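Coenzyme f420-dependent n5,n10-methylenetetrahydromethanopterin reductase (Methanopyrus kandleri, PDB 1EZW) catalyses the reversible reduction of methylene-tetrahydromethanopterin to methyl-tetrahydromethanopterin with reduced coenzyme F420, a step of methanogenesis from carbon dioxide. Local coordinates at residues A[43-48]-A[61-66]; A[36-41]-A[69-74]. All blocks are in the same frame, centred on the assembly; numbering follows the deposited sequence. Where two conformers were deposited one is given.

Interaction 1 (A[43-48]-A[61-66]); sequences YSYMGV and LGPGIT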
loop_
_atom_site.group_PDB
_atom_site.type_symbol
_atom_site.label_atom_id
_atom_site.label_comp_id
_atom_site.label_asym_id
_atom_site.label_seq_id
_atom_site.Cartn_x
_atom_site.Cartn_y
_atom_site.Cartn_z
ATOM N N TYR A 43 -8.518 11.683 12.254
ATOM C CA TYR A 43 -7.320 11.442 11.443
ATOM C C TYR A 43 -7.429 12.355 10.202
ATOM O O TYR A 43 -8.515 12.725 9.747
ATOM C CB TYR A 43 -7.209 9.961 11.078
ATOM C CG TYR A 43 -6.863 9.099 12.257
ATOM C CD1 TYR A 43 -7.839 8.321 12.890
ATOM C CD2 TYR A 43 -5.538 9.073 12.746
ATOM C CE1 TYR A 43 -7.508 7.512 14.005
ATOM C CE2 TYR A 43 -5.191 8.287 13.831
ATOM C CZ TYR A 43 -6.180 7.511 14.458
ATOM O OH TYR A 43 -5.818 6.740 15.534
ATOM N N SER A 44 -6.291 12.747 9.661
ATOM C CA SER A 44 -6.290 13.713 8.578
ATOM C C SER A 44 -6.770 13.112 7.296
ATOM O O SER A 44 -6.494 11.956 6.996
ATOM C CB SER A 44 -4.897 14.309 8.406
ATOM O OG SER A 44 -3.985 13.351 7.900
ATOM N N TYR A 45 -7.501 13.917 6.535
ATOM C CA TYR A 45 -8.086 13.414 5.299
ATOM C C TYR A 45 -7.012 12.980 4.316
ATOM O O TYR A 45 -7.222 11.996 3.602
ATOM C CB TYR A 45 -9.077 14.423 4.663
ATOM C CG TYR A 45 -8.487 15.572 3.846
ATOM C CD1 TYR A 45 -7.947 15.368 2.554
ATOM C CD2 TYR A 45 -8.492 16.854 4.359
ATOM C CE1 TYR A 45 -7.446 16.394 1.819
ATOM C CE2 TYR A 45 -7.984 17.928 3.617
ATOM C CZ TYR A 45 -7.470 17.690 2.358
ATOM O OH TYR A 45 -6.992 18.708 1.611
ATOM N N MET A 46 -5.877 13.679 4.252
ATOM C CA MET A 46 -4.819 13.305 3.330
ATOM C C MET A 46 -4.231 11.949 3.711
ATOM O O MET A 46 -3.973 11.121 2.834
ATOM C CB MET A 46 -3.693 14.360 3.301
ATOM C CG MET A 46 -3.846 15.389 2.205
ATOM S SD MET A 46 -4.117 14.644 0.577
ATOM C CE MET A 46 -2.519 13.996 -0.054
ATOM N N GLY A 47 -4.035 11.695 4.993
ATOM C CA GLY A 47 -3.480 10.391 5.365
ATOM C C GLY A 47 -4.456 9.258 5.084
ATOM O O GLY A 47 -4.086 8.242 4.478
ATOM N N VAL A 48 -5.707 9.435 5.527
ATOM C CA VAL A 48 -6.732 8.425 5.346
ATOM C C VAL A 48 -7.040 8.216 3.851
ATOM O O VAL A 48 -7.166 7.075 3.402
ATOM C CB VAL A 48 -8.017 8.836 6.115
ATOM C CG1 VAL A 48 -9.166 7.841 5.822
ATOM C CG2 VAL A 48 -7.710 8.866 7.607
ATOM N N LEU A 61 -12.304 9.494 -4.793
ATOM C CA LEU A 61 -11.839 9.815 -3.420
ATOM C C LEU A 61 -11.589 11.289 -3.151
ATOM O O LEU A 61 -10.912 11.926 -3.943
ATOM C CB LEU A 61 -10.443 9.135 -3.169
ATOM C CG LEU A 61 -9.979 7.857 -2.454
ATOM C CD1 LEU A 61 -11.134 6.954 -2.099
ATOM C CD2 LEU A 61 -8.953 7.125 -3.348
ATOM N N GLY A 62 -12.111 11.841 -2.065
ATOM C CA GLY A 62 -11.697 13.210 -1.770
ATOM C C GLY A 62 -12.250 13.697 -0.480
ATOM O O GLY A 62 -13.109 13.050 0.179
ATOM N N PRO A 63 -11.790 14.890 -0.076
ATOM C CA PRO A 63 -12.266 15.472 1.160
ATOM C C PRO A 63 -13.728 15.888 1.011
ATOM O O PRO A 63 -14.083 16.497 0.008
ATOM C CB PRO A 63 -11.311 16.657 1.366
ATOM C CG PRO A 63 -10.953 17.067 -0.024
ATOM C CD PRO A 63 -10.773 15.738 -0.738
ATOM N N GLY A 64 -14.549 15.560 2.011
ATOM C CA GLY A 64 -15.966 15.920 1.987
ATOM C C GLY A 64 -16.374 16.284 3.398
ATOM O O GLY A 64 -16.935 15.447 4.120
ATOM N N ILE A 65 -16.170 17.534 3.810
ATOM C CA ILE A 65 -15.643 18.599 2.961
ATOM C C ILE A 65 -14.533 19.361 3.650
ATOM O O ILE A 65 -14.453 19.372 4.866
ATOM C CB ILE A 65 -16.721 19.634 2.659
ATOM C CG1 ILE A 65 -17.374 20.048 3.963
ATOM C CG2 ILE A 65 -17.766 19.059 1.714
ATOM C CD1 ILE A 65 -18.434 21.196 3.789
ATOM N N THR A 66 -13.670 19.985 2.859
ATOM C CA THR A 66 -12.614 20.740 3.495
ATOM C C THR A 66 -13.016 22.203 3.454
ATOM O O THR A 66 -14.180 22.483 3.233
ATOM C CB THR A 66 -11.238 20.432 2.873
ATOM O OG1 THR A 66 -10.242 21.159 3.621
ATOM C CG2 THR A 66 -11.170 20.782 1.384
HETATM O O HOH W 1 -7.606 21.079 2.449
#
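Tyr-45 holds its ring between the backbone N and the carbonyl carbon (chi1 80°), a torsion that lays the aromatic plane against Pro-63, while Thr-66 carries OG1 anti to the backbone N (chi1 -176°), which places OG1 beside CE2, near the phenol end of the same ring. Pro-63 CB sits almost exactly above the middle of the tyrosine ring, 3.8 Å from its centroid and only 9° off the normal. This is a CH-pi contact, and the pyrrolidine touches a single face. CG of the proline is displaced toward the Tyr-45 CE1 side, at 4.0 Å from that atom. Thr-66 meets the ring more loosely and obliquely, OG1 lying 3.9 Å from Tyr-45 CE2. The two segments belong to one beta-alpha-beta unit of the TIM barrel: strand 33-36 leads into helix 45-54, which returns to strand 60-63, and the contact joins the first turn of that helix to Pro-63 and the loop that follows. Past a cis peptide before Ile-65 the chain brings Thr-66 back to the ring. No direct hydrogen bond crosses between the segments; a water in the plane of the tyrosine ring, at its edge, does the bridging instead. It lies 2.6 Å from Tyr-45 OH and donates to Thr-66 OG1 over 2.9 Å. Each hydroxyl has a further partner, Asn-79 for Tyr-45 and Asp-38 for Thr-66, so both buried polar ends are satisfied and the phenol is pinned at its tip as well as across its face. Ile-80 of helix 73-86 and Leu-49 of helix 45-54 also pack on Pro-63.

Interaction 2 (A[36-41]-A[69-74]); sequences ICDHYN and YTRHPL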
loop_
_atom_site.group_PDB
_atom_site.type_symbol
_atom_site.label_atom_id
_atom_site.label_comp_id
_atom_site.label_asym_id
_atom_site.label_seq_id
_atom_site.Cartn_x
_atom_site.Cartn_y
_atom_site.Cartn_z
ATOM N N ILE A 36 -14.382 11.807 2.658
ATOM C CA ILE A 36 -13.842 11.715 4.017
ATOM C C ILE A 36 -13.839 13.120 4.603
ATOM O O ILE A 36 -13.273 14.045 4.018
ATOM C CB ILE A 36 -12.402 11.127 4.025
ATOM C CG1 ILE A 36 -12.472 9.627 3.681
ATOM C CG2 ILE A 36 -11.790 11.278 5.436
ATOM C CD1 ILE A 36 -13.254 8.843 4.773
ATOM N N CYS A 37 -14.493 13.287 5.748
ATOM C CA CYS A 37 -14.590 14.591 6.403
ATOM C C CYS A 37 -13.237 15.140 6.829
ATOM O O CYS A 37 -12.284 14.387 7.044
ATOM C CB CYS A 37 -15.493 14.470 7.617
ATOM S SG CYS A 37 -16.972 13.601 7.176
ATOM N N ASP A 38 -13.159 16.464 6.927
ATOM C CA ASP A 38 -11.917 17.129 7.307
ATOM C C ASP A 38 -12.064 17.898 8.604
ATOM O O ASP A 38 -12.466 19.073 8.578
ATOM C CB ASP A 38 -11.472 18.072 6.146
ATOM C CG ASP A 38 -10.321 18.991 6.535
ATOM O OD1 ASP A 38 -9.471 18.520 7.307
ATOM O OD2 ASP A 38 -10.282 20.152 6.063
ATOM N N HIS A 39 -11.782 17.247 9.742
ATOM C CA HIS A 39 -11.875 17.896 11.073
ATOM C C HIS A 39 -10.575 17.581 11.806
ATOM O O HIS A 39 -10.205 16.407 11.877
ATOM C CB HIS A 39 -13.057 17.332 11.884
ATOM C CG HIS A 39 -14.399 17.763 11.376
ATOM N ND1 HIS A 39 -15.584 17.318 11.925
ATOM C CD2 HIS A 39 -14.740 18.617 10.380
ATOM C CE1 HIS A 39 -16.596 17.877 11.285
ATOM N NE2 HIS A 39 -16.111 18.667 10.341
ATOM N N TYR A 40 -9.923 18.607 12.379
ATOM C CA TYR A 40 -8.629 18.428 13.037
ATOM C C TYR A 40 -8.656 17.363 14.129
ATOM O O TYR A 40 -7.621 16.750 14.434
ATOM C CB TYR A 40 -8.156 19.774 13.653
ATOM C CG TYR A 40 -8.818 20.012 14.991
ATOM C CD1 TYR A 40 -8.265 19.468 16.160
ATOM C CD2 TYR A 40 -10.126 20.545 15.054
ATOM C CE1 TYR A 40 -8.989 19.401 17.350
ATOM C CE2 TYR A 40 -10.866 20.485 16.257
ATOM C CZ TYR A 40 -10.305 19.904 17.380
ATOM O OH TYR A 40 -11.074 19.712 18.515
ATOM N N ASN A 41 -9.828 17.126 14.733
ATOM C CA ASN A 41 -9.857 16.179 15.838
ATOM C C ASN A 41 -9.774 14.724 15.421
ATOM O O ASN A 41 -9.538 13.852 16.238
ATOM C CB ASN A 41 -11.114 16.385 16.714
ATOM C CG ASN A 41 -12.395 16.394 15.912
ATOM O OD1 ASN A 41 -12.546 17.164 14.981
ATOM N ND2 ASN A 41 -13.335 15.557 16.297
ATOM N N TYR A 69 -9.994 27.939 5.049
ATOM C CA TYR A 69 -9.324 28.586 6.169
ATOM C C TYR A 69 -8.219 27.920 6.934
ATOM O O TYR A 69 -7.252 28.571 7.314
ATOM C CB TYR A 69 -10.384 28.995 7.207
ATOM C CG TYR A 69 -11.555 29.745 6.581
ATOM C CD1 TYR A 69 -12.799 29.119 6.434
ATOM C CD2 TYR A 69 -11.382 31.026 6.030
ATOM C CE1 TYR A 69 -13.843 29.734 5.761
ATOM C CE2 TYR A 69 -12.456 31.665 5.327
ATOM C CZ TYR A 69 -13.677 30.996 5.205
ATOM O OH TYR A 69 -14.762 31.579 4.531
ATOM N N THR A 70 -8.376 26.631 7.215
ATOM C CA THR A 70 -7.385 25.983 8.061
ATOM C C THR A 70 -6.088 25.626 7.348
ATOM O O THR A 70 -5.141 25.190 8.007
ATOM C CB THR A 70 -7.962 24.728 8.701
ATOM O OG1 THR A 70 -8.253 23.800 7.646
ATOM C CG2 THR A 70 -9.274 25.063 9.543
ATOM N N ARG A 71 -6.051 25.764 6.019
ATOM C CA ARG A 71 -4.818 25.501 5.249
ATOM C C ARG A 71 -4.826 26.520 4.129
ATOM O O ARG A 71 -5.885 26.882 3.623
ATOM C CB ARG A 71 -4.858 24.123 4.568
ATOM C CG ARG A 71 -4.982 22.959 5.541
ATOM C CD ARG A 71 -5.021 21.668 4.679
ATOM N NE ARG A 71 -5.259 20.458 5.476
ATOM C CZ ARG A 71 -6.447 20.140 5.989
ATOM N NH1 ARG A 71 -6.609 19.030 6.708
ATOM N NH2 ARG A 71 -7.479 20.947 5.782
ATOM N N HIS A 72 -3.646 26.965 3.702
ATOM C CA HIS A 72 -3.566 27.892 2.588
ATOM C C HIS A 72 -4.140 27.188 1.355
ATOM O O HIS A 72 -3.949 25.986 1.168
ATOM C CB HIS A 72 -2.091 28.240 2.353
ATOM C CG HIS A 72 -1.870 29.400 1.430
ATOM N ND1 HIS A 72 -2.047 29.315 0.069
ATOM C CD2 HIS A 72 -1.495 30.682 1.688
ATOM C CE1 HIS A 72 -1.797 30.501 -0.481
ATOM N NE2 HIS A 72 -1.454 31.345 0.485
ATOM N N PRO A 73 -4.874 27.900 0.502
ATOM C CA PRO A 73 -5.414 27.226 -0.668
ATOM C C PRO A 73 -4.394 26.552 -1.579
ATOM O O PRO A 73 -4.734 25.582 -2.251
ATOM C CB PRO A 73 -6.237 28.337 -1.354
ATOM C CG PRO A 73 -5.610 29.581 -0.888
ATOM C CD PRO A 73 -5.378 29.297 0.568
ATOM N N LEU A 74 -3.132 27.020 -1.578
ATOM C CA LEU A 74 -2.115 26.396 -2.412
ATOM C C LEU A 74 -1.747 25.043 -1.786
ATOM O O LEU A 74 -1.350 24.135 -2.501
ATOM C CB LEU A 74 -0.847 27.270 -2.511
ATOM C CG LEU A 74 -1.033 28.477 -3.449
ATOM C CD1 LEU A 74 0.198 29.429 -3.304
ATOM C CD2 LEU A 74 -1.158 27.990 -4.920
HETATM O O HOH W 2 -9.928 21.750 8.477
#
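Asp-38 and Arg-71 face each other from two stretches that are mostly irregular, with their CA atoms 11.2 Å apart, so the long arginine spans most of the gap. In 36-41 the chain leaves strand 33-36 still extended through His-39 and then bends into helical backbone values at Tyr-40 and Asn-41. In 69-74 the backbone is extended at Arg-71 and enters helix 73-86 after His-72, whose ND1 caps the helix by accepting from Leu-74 N at 3.0 Å. The Asp-38 carboxylate is swung anti to the backbone N (chi1 170°) to meet the guanidinium, which Arg-71 delivers on a chain fully stretched from CG to NE. The salt bridge is end-on and doubled: NH1 binds Asp-38 OD1 at 3.0 Å and NH2 binds Asp-38 OD2 at 2.9 Å. The two flat groups are nevertheless not coplanar, their planes standing 46° apart; OD1 lies close to the guanidinium plane, yet is itself approached from above the plane of the carboxylate, and OD2 is met on its syn side, though also tilted out of the carboxylate plane. A water donates to Asp-38 OD2 over 2.9 Å and lies 2.8 Å from Thr-70 OG1, tying the neighbouring threonine into the same cluster. OD2 has yet another partner in Thr-66. A leucine in place of Asp-38 would probably strand the buried Arg-71 guanidinium without its opposite charge and leave the end of the arginine free to turn. Tyr-45 packs against both members of the pair, and Ile-75 of the second subunit packs on Arg-71. Because both groups are buried, the paired bonds probably offset each other's charge and fix the rotation of the guanidinium, joining the loop after strand 33-36 to the loop that leads into helix 73-86.

Interactions 1 and 2 form one continuous buried cluster, their centres about 8 Å apart. Thr-66 OG1 is the shared atom: it lies 2.6 Å from Asp-38 OD2, a probable hydrogen bond, and packs 3.5 Å from Arg-71 NH2 without bonding to it. A probable backbone hydrogen bond, Gly-64 N to Ile-36 O at 2.8 Å, adds a second link beside the neighbouring strands 33-36 and 60-63. Both contacts sit at the carboxyl ends of these strands, the side where TIM barrels carry their active sites; no cofactor is bound here. The magnesium ion at Thr-56 and Ser-57 belongs instead to the turn before strand 60-63. The second subunit touches residues of both interactions.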